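Local coordinates for secreted protein (Streptomyces lividans TK24, PDB 5LXZ) that probably acts as a secreted copper-radical oxidase of the galactose oxidase-like AA5 family, using a copper centre mounted on a beta-propeller, at residues E22-N27 with I69-T74; G476-Y481 with G490-R495. The protein carries 1 engineered substitution. One frame throughout, in Å; residues are numbered along the deposited sequence.

Interaction 1: E22-N27 with I69-T74; sequences EKYRQN and IKKVPT
Tyr24 carries this surface contact, its ring lying between an aliphatic carbon of its own neighbour and one from the strand 69-71, so that the interblade link meets the outermost strand of the first propeller blade. Ile69 places its CG2 methyl over one face, toward the rim, 3.6 Å from Tyr24 CG. This is a CH-pi contact, with CG2 4.0 Å from the ring centroid and 26° off the ring normal. On the opposite face Lys23 CG sits over the middle of the ring. Lys71 comes in at the edge, near the ring plane, its CG 3.9 Å from Tyr24 CD1. The phenol ring reaches the strand with CG anti to its own carbonyl carbon (chi1 -64°). Beyond CG the Lys71 chain runs extended, past the ring to the short 3-10 turn, where its CE lies 3.1 Å from Lys23 O. Its NZ is equally near, 3.1 Å from the same Lys23 O.

The turn is closed by a backbone bond from Arg25 N to Glu22 O (3.1 Å). Behind it, Arg60 of strand 58-62 takes the carbonyls of Tyr24 and Arg25 with its guanidinium, and the Lys71 side chain also touches Arg60. Strand 58-62 also pairs with 69-71, Lys70 bonding to Ile61 through the backbone, so one neighbouring strand positions both partners. Lys70, turned to the other side, pairs with Glu234, while Ile69 packs against Phe20.

A methyl and a methylene thus cover the two faces of the ring and another methylene meets its edge, so the contact rests mainly on dispersion and CH-pi packing, with the end of Lys71 beside a turn carbonyl.

Interaction 2: G476-Y481 with G490-R495; sequences GSDSLY and GKFEQR. With EDO (1,2-ethanediol), chain L.
Phe492 and Asp478 cross at about a right angle, the carboxylate and ring planes turned 60° apart. Asp478 CG lies 3.4 Å from Phe492 CD2, meeting the ring obliquely. Ser477 O stands over the centre of one ring face, and Gly476 CA approaches Phe492 CE1 at 3.9 Å. The ring swings in against 476-478 because CG lies anti to the Phe492 backbone N (chi1 -161°). That serine carbonyl also accepts a nearly straight bond from Glu493 N, 2.9 Å from Ser477 O, so the oxygen facing the ring is held by the backbone.

Glu493 starts toward the partner, its CB 3.8 Å from Ser477 CB, then bends at chi2 (63°) and turns its carboxylate back to Arg495. Arg495 NE and NH2 grip it side-on, one nitrogen to each oxygen, in a salt bridge, while Arg495 N reaches the anti lone pair of OE2. Gly490 N bonds to Leu480 O (2.9 Å) from above the carbonyl plane; a side chain at this glycine would run into Ser479 O. One water joins Ser477 O and Ser479 N to Lys491 O, bridging the two segments.

Asp478 OD2 takes bonds from His461 ND1 and Asn47 ND2. His461 is a copper ligand, and the metal lies about 6 Å from the Asp478 side chain, which is thus second-shell. With Phe492 cut back to an alanine, one flank of this carboxylate and Ser477 O would probably lose their cover, leaving hydrogen bonds as the main restraint on both.

The first segment starts at the last residue of strand 472-476, and both run through the loop leading to antiparallel strand 496-500; these strands are the middle pair of the last propeller blade, whose innermost strand, 462-466, begins just after His461.

From the N terminus the chain forms strand 14-18, outermost strand of the last blade, and passes through 22-27 into the first blade. Interaction 1 closes a loop of 41 residues holding strands 30-33, 39-44 and 58-62, whose sheet ends at 69-71. Interaction 2 comes much later and closes a loop of eight residues between strands 472-476 and 496-500. The two are in series, neither nested nor crossed, with centres about 17 Å apart, yet they touch: Asn27 OD1 probably accepts from Gln494 NE2, Asn27 packs on Phe492, and Arg25 meets Gln494. Together they tie the first blade to the last, where the N-terminal strand closes the seven-bladed propeller ring.

Interaction 1: E22-N27 with I69-T74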
loop_
_atom_site.group_PDB
_atom_site.type_symbol
_atom_site.label_atom_id
_atom_site.label_comp_id
_atom_site.label_asym_id
_atom_site.label_seq_id
_atom_site.Cartn_x
_atom_site.Cartn_y
_atom_site.Cartn_z
ATOM N N GLU A 22 -21.761 -13.787 -10.085
ATOM C CA GLU A 22 -21.891 -12.360 -10.374
ATOM C C GLU A 22 -22.387 -11.536 -9.191
ATOM O O GLU A 22 -21.902 -10.415 -8.952
ATOM C CB GLU A 22 -22.797 -12.085 -11.600
ATOM C CG GLU A 22 -22.094 -12.136 -12.952
ATOM C CD GLU A 22 -22.923 -11.563 -14.094
ATOM O OE1 GLU A 22 -23.669 -10.578 -13.858
ATOM O OE2 GLU A 22 -22.817 -12.071 -15.231
ATOM N N LYS A 23 -23.323 -12.093 -8.432
ATOM C CA LYS A 23 -23.855 -11.409 -7.258
ATOM C C LYS A 23 -22.756 -10.951 -6.283
ATOM O O LYS A 23 -22.932 -9.940 -5.612
ATOM C CB LYS A 23 -24.815 -12.351 -6.513
ATOM C CG LYS A 23 -25.275 -11.892 -5.143
ATOM C CD LYS A 23 -26.515 -12.653 -4.700
ATOM C CE LYS A 23 -26.241 -14.122 -4.483
ATOM N NZ LYS A 23 -27.364 -14.690 -3.687
ATOM N N TYR A 24 -21.657 -11.703 -6.212
ATOM C CA TYR A 24 -20.599 -11.437 -5.220
ATOM C C TYR A 24 -19.430 -10.702 -5.813
ATOM O O TYR A 24 -18.474 -10.356 -5.062
ATOM C CB TYR A 24 -20.102 -12.714 -4.565
ATOM C CG TYR A 24 -21.168 -13.388 -3.773
ATOM C CD1 TYR A 24 -21.604 -12.848 -2.572
ATOM C CD2 TYR A 24 -21.778 -14.538 -4.229
ATOM C CE1 TYR A 24 -22.612 -13.458 -1.841
ATOM C CE2 TYR A 24 -22.776 -15.165 -3.501
ATOM C CZ TYR A 24 -23.184 -14.625 -2.308
ATOM O OH TYR A 24 -24.199 -15.218 -1.590
ATOM N N ARG A 25 -19.443 -10.439 -7.108
ATOM C CA ARG A 25 -18.291 -9.736 -7.697
ATOM C C ARG A 25 -18.201 -8.303 -7.174
ATOM O O ARG A 25 -19.187 -7.686 -6.799
ATOM C CB ARG A 25 -18.341 -9.749 -9.201
ATOM C CG ARG A 25 -18.157 -11.143 -9.723
ATOM C CD ARG A 25 -18.205 -11.187 -11.232
ATOM N NE ARG A 25 -18.414 -12.573 -11.649
ATOM C CZ ARG A 25 -18.604 -12.981 -12.905
ATOM N NH1 ARG A 25 -18.587 -12.113 -13.910
ATOM N NH2 ARG A 25 -18.785 -14.277 -13.147
ATOM N N GLN A 26 -16.979 -7.784 -7.129
ATOM C CA GLN A 26 -16.731 -6.408 -6.770
ATOM C C GLN A 26 -15.363 -6.059 -7.274
ATOM O O GLN A 26 -14.637 -6.923 -7.775
ATOM C CB GLN A 26 -16.801 -6.217 -5.240
ATOM C CG GLN A 26 -15.734 -7.021 -4.553
ATOM C CD GLN A 26 -15.666 -6.799 -3.049
ATOM O OE1 GLN A 26 -16.664 -6.437 -2.398
ATOM N NE2 GLN A 26 -14.494 -7.035 -2.483
ATOM N N ASN A 27 -15.005 -4.802 -7.107
ATOM C CA ASN A 27 -13.675 -4.321 -7.468
ATOM C C ASN A 27 -12.783 -4.335 -6.223
ATOM O O ASN A 27 -12.638 -3.312 -5.572
ATOM C CB ASN A 27 -13.728 -2.923 -8.043
ATOM C CG ASN A 27 -14.551 -2.826 -9.324
ATOM O OD1 ASN A 27 -14.966 -3.834 -9.899
ATOM N ND2 ASN A 27 -14.743 -1.610 -9.777
ATOM N N ILE A 69 -18.280 -17.455 -0.164
ATOM C CA ILE A 69 -18.103 -16.017 -0.102
ATOM C C ILE A 69 -19.351 -15.392 0.441
ATOM O O ILE A 69 -20.460 -15.865 0.182
ATOM C CB ILE A 69 -17.606 -15.464 -1.465
ATOM C CG1 ILE A 69 -17.255 -13.971 -1.355
ATOM C CG2 ILE A 69 -18.606 -15.676 -2.579
ATOM C CD1 ILE A 69 -16.193 -13.526 -2.353
ATOM N N LYS A 70 -19.205 -14.338 1.220
ATOM C CA LYS A 70 -20.345 -13.566 1.686
ATOM C C LYS A 70 -20.076 -12.079 1.601
ATOM O O LYS A 70 -18.922 -11.642 1.605
ATOM C CB LYS A 70 -20.747 -13.933 3.111
ATOM C CG LYS A 70 -19.698 -13.644 4.168
ATOM C CD LYS A 70 -20.189 -13.906 5.587
ATOM C CE LYS A 70 -20.749 -12.654 6.238
ATOM N NZ LYS A 70 -20.853 -12.860 7.700
ATOM N N LYS A 71 -21.146 -11.310 1.539
ATOM C CA LYS A 71 -21.087 -9.875 1.618
ATOM C C LYS A 71 -21.055 -9.450 3.064
ATOM O O LYS A 71 -21.657 -10.088 3.930
ATOM C CB LYS A 71 -22.274 -9.229 0.914
ATOM C CG LYS A 71 -22.426 -9.641 -0.526
ATOM C CD LYS A 71 -23.329 -8.669 -1.258
ATOM C CE LYS A 71 -23.386 -9.027 -2.717
ATOM N NZ LYS A 71 -24.331 -8.155 -3.445
ATOM N N VAL A 72 -20.324 -8.359 3.313
ATOM C CA VAL A 72 -20.275 -7.697 4.606
ATOM C C VAL A 72 -20.771 -6.253 4.479
ATOM O O VAL A 72 -20.313 -5.506 3.647
ATOM C CB VAL A 72 -18.828 -7.674 5.153
ATOM C CG1 VAL A 72 -18.775 -6.911 6.466
ATOM C CG2 VAL A 72 -18.345 -9.084 5.378
ATOM N N PRO A 73 -21.726 -5.825 5.332
ATOM C CA PRO A 73 -22.146 -4.432 5.288
ATOM C C PRO A 73 -20.972 -3.471 5.498
ATOM O O PRO A 73 -20.179 -3.673 6.441
ATOM C CB PRO A 73 -23.131 -4.309 6.464
ATOM C CG PRO A 73 -23.534 -5.687 6.790
ATOM C CD PRO A 73 -22.420 -6.596 6.375
ATOM N N THR A 74 -20.848 -2.520 4.591
ATOM C CA THR A 74 -19.709 -1.614 4.536
ATOM C C THR A 74 -20.204 -0.211 4.821
ATOM O O THR A 74 -20.902 0.379 3.990
ATOM C CB THR A 74 -19.001 -1.745 3.197
ATOM O OG1 THR A 74 -18.693 -3.133 3.041
ATOM C CG2 THR A 74 -17.723 -0.918 3.171
#

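Interaction 2: G476-Y481 with G490-R495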
loop_
_atom_site.group_PDB
_atom_site.type_symbol
_atom_site.label_atom_id
_atom_site.label_comp_id
_atom_site.label_asym_id
_atom_site.label_seq_id
_atom_site.Cartn_x
_atom_site.Cartn_y
_atom_site.Cartn_z
ATOM N N GLY A 476 -7.540 -7.873 -8.036
ATOM C CA GLY A 476 -7.547 -6.524 -8.509
ATOM C C GLY A 476 -7.057 -6.331 -9.910
ATOM O O GLY A 476 -6.939 -7.302 -10.662
ATOM N N SER A 477 -6.838 -5.054 -10.234
ATOM C CA SER A 477 -6.214 -4.473 -11.430
ATOM C C SER A 477 -7.140 -3.528 -12.128
ATOM O O SER A 477 -8.233 -3.915 -12.583
ATOM C CB SER A 477 -5.710 -5.488 -12.449
ATOM O OG SER A 477 -4.836 -4.781 -13.316
ATOM N N ASP A 478 -6.694 -2.290 -12.259
ATOM C CA ASP A 478 -7.532 -1.192 -12.679
ATOM C C ASP A 478 -6.890 -0.434 -13.806
ATOM O O ASP A 478 -6.440 0.699 -13.656
ATOM C CB ASP A 478 -7.752 -0.320 -11.429
ATOM C CG ASP A 478 -8.939 0.609 -11.504
ATOM O OD1 ASP A 478 -9.630 0.700 -12.558
ATOM O OD2 ASP A 478 -9.249 1.228 -10.457
ATOM N N SER A 479 -6.867 -1.059 -14.976
ATOM C CA SER A 479 -6.295 -0.415 -16.142
ATOM C C SER A 479 -7.038 0.843 -16.529
ATOM O O SER A 479 -8.280 0.889 -16.436
ATOM C CB SER A 479 -6.357 -1.345 -17.334
ATOM O OG SER A 479 -5.574 -2.510 -17.174
ATOM N N LEU A 480 -6.289 1.833 -16.991
ATOM C CA LEU A 480 -6.917 3.096 -17.410
ATOM C C LEU A 480 -7.684 2.922 -18.708
ATOM O O LEU A 480 -8.745 3.511 -18.866
ATOM C CB LEU A 480 -5.888 4.206 -17.534
ATOM C CG LEU A 480 -6.405 5.606 -17.914
ATOM C CD1 LEU A 480 -7.455 6.096 -16.958
ATOM C CD2 LEU A 480 -5.216 6.518 -17.979
ATOM N N TYR A 481 -7.143 2.083 -19.574
ATOM C CA TYR A 481 -7.746 1.870 -20.886
ATOM C C TYR A 481 -7.994 0.386 -21.102
ATOM O O TYR A 481 -7.313 -0.467 -20.540
ATOM C CB TYR A 481 -6.819 2.379 -21.950
ATOM C CG TYR A 481 -6.432 3.810 -21.813
ATOM C CD1 TYR A 481 -7.342 4.825 -22.094
ATOM C CD2 TYR A 481 -5.165 4.165 -21.366
ATOM C CE1 TYR A 481 -6.995 6.166 -21.974
ATOM C CE2 TYR A 481 -4.795 5.502 -21.229
ATOM C CZ TYR A 481 -5.718 6.496 -21.540
ATOM O OH TYR A 481 -5.385 7.830 -21.425
ATOM N N GLY A 490 -10.873 1.577 -19.405
ATOM C CA GLY A 490 -10.643 0.292 -18.836
ATOM C C GLY A 490 -11.784 -0.121 -17.934
ATOM O O GLY A 490 -12.576 0.711 -17.457
ATOM N N LYS A 491 -11.861 -1.425 -17.694
ATOM C CA LYS A 491 -12.837 -2.029 -16.805
ATOM C C LYS A 491 -12.074 -2.764 -15.712
ATOM O O LYS A 491 -11.156 -3.510 -16.005
ATOM C CB LYS A 491 -13.731 -3.017 -17.563
ATOM C CG LYS A 491 -14.536 -2.342 -18.671
ATOM C CD LYS A 491 -15.562 -3.297 -19.270
ATOM C CE LYS A 491 -16.418 -2.613 -20.325
ATOM N NZ LYS A 491 -15.580 -2.058 -21.421
ATOM N N PHE A 492 -12.480 -2.535 -14.468
ATOM C CA PHE A 492 -11.812 -3.153 -13.335
ATOM C C PHE A 492 -11.835 -4.681 -13.452
ATOM O O PHE A 492 -12.845 -5.271 -13.796
ATOM C CB PHE A 492 -12.484 -2.678 -12.041
ATOM C CG PHE A 492 -11.637 -2.878 -10.829
ATOM C CD1 PHE A 492 -11.492 -4.151 -10.248
ATOM C CD2 PHE A 492 -10.962 -1.806 -10.274
ATOM C CE1 PHE A 492 -10.666 -4.345 -9.166
ATOM C CE2 PHE A 492 -10.153 -2.004 -9.158
ATOM C CZ PHE A 492 -10.000 -3.269 -8.621
ATOM N N GLU A 493 -10.712 -5.308 -13.097
ATOM C CA GLU A 493 -10.526 -6.731 -13.145
ATOM C C GLU A 493 -11.149 -7.347 -11.909
ATOM O O GLU A 493 -10.672 -7.158 -10.798
ATOM C CB GLU A 493 -9.037 -7.050 -13.245
ATOM C CG GLU A 493 -8.735 -8.529 -13.200
ATOM C CD GLU A 493 -9.367 -9.216 -14.402
ATOM O OE1 GLU A 493 -8.835 -9.061 -15.539
ATOM O OE2 GLU A 493 -10.406 -9.863 -14.176
ATOM N N GLN A 494 -12.215 -8.123 -12.099
ATOM C CA GLN A 494 -12.937 -8.753 -11.003
ATOM C C GLN A 494 -12.571 -10.200 -10.794
ATOM O O GLN A 494 -12.995 -10.816 -9.829
ATOM C CB GLN A 494 -14.468 -8.574 -11.193
ATOM C CG GLN A 494 -14.890 -7.117 -11.247
ATOM C CD GLN A 494 -16.387 -6.946 -11.154
ATOM O OE1 GLN A 494 -17.129 -7.729 -11.777
ATOM N NE2 GLN A 494 -16.852 -5.927 -10.417
ATOM N N ARG A 495 -11.708 -10.741 -11.644
ATOM C CA ARG A 495 -11.284 -12.102 -11.447
ATOM C C ARG A 495 -10.229 -12.176 -10.330
ATOM O O ARG A 495 -9.454 -11.230 -10.116
ATOM C CB ARG A 495 -10.728 -12.678 -12.726
ATOM C CG ARG A 495 -11.787 -12.856 -13.803
ATOM C CD ARG A 495 -11.174 -13.323 -15.103
ATOM N NE ARG A 495 -10.342 -12.295 -15.673
ATOM C CZ ARG A 495 -9.571 -12.452 -16.734
ATOM N NH1 ARG A 495 -9.496 -13.644 -17.328
ATOM N NH2 ARG A 495 -8.830 -11.447 -17.166
HETATM C C1 EDO L . -10.655 4.999 -14.280
HETATM O O1 EDO L . -10.296 5.707 -13.098
HETATM C C2 EDO L . -11.138 3.578 -14.074
HETATM O O2 EDO L . -11.083 2.876 -15.350
HETATM O O HOH W 1 -6.654 -10.187 -10.467
HETATM O O HOH W 2 -10.208 -8.905 -8.747
HETATM O O HOH W 3 -8.383 -3.488 -15.368
#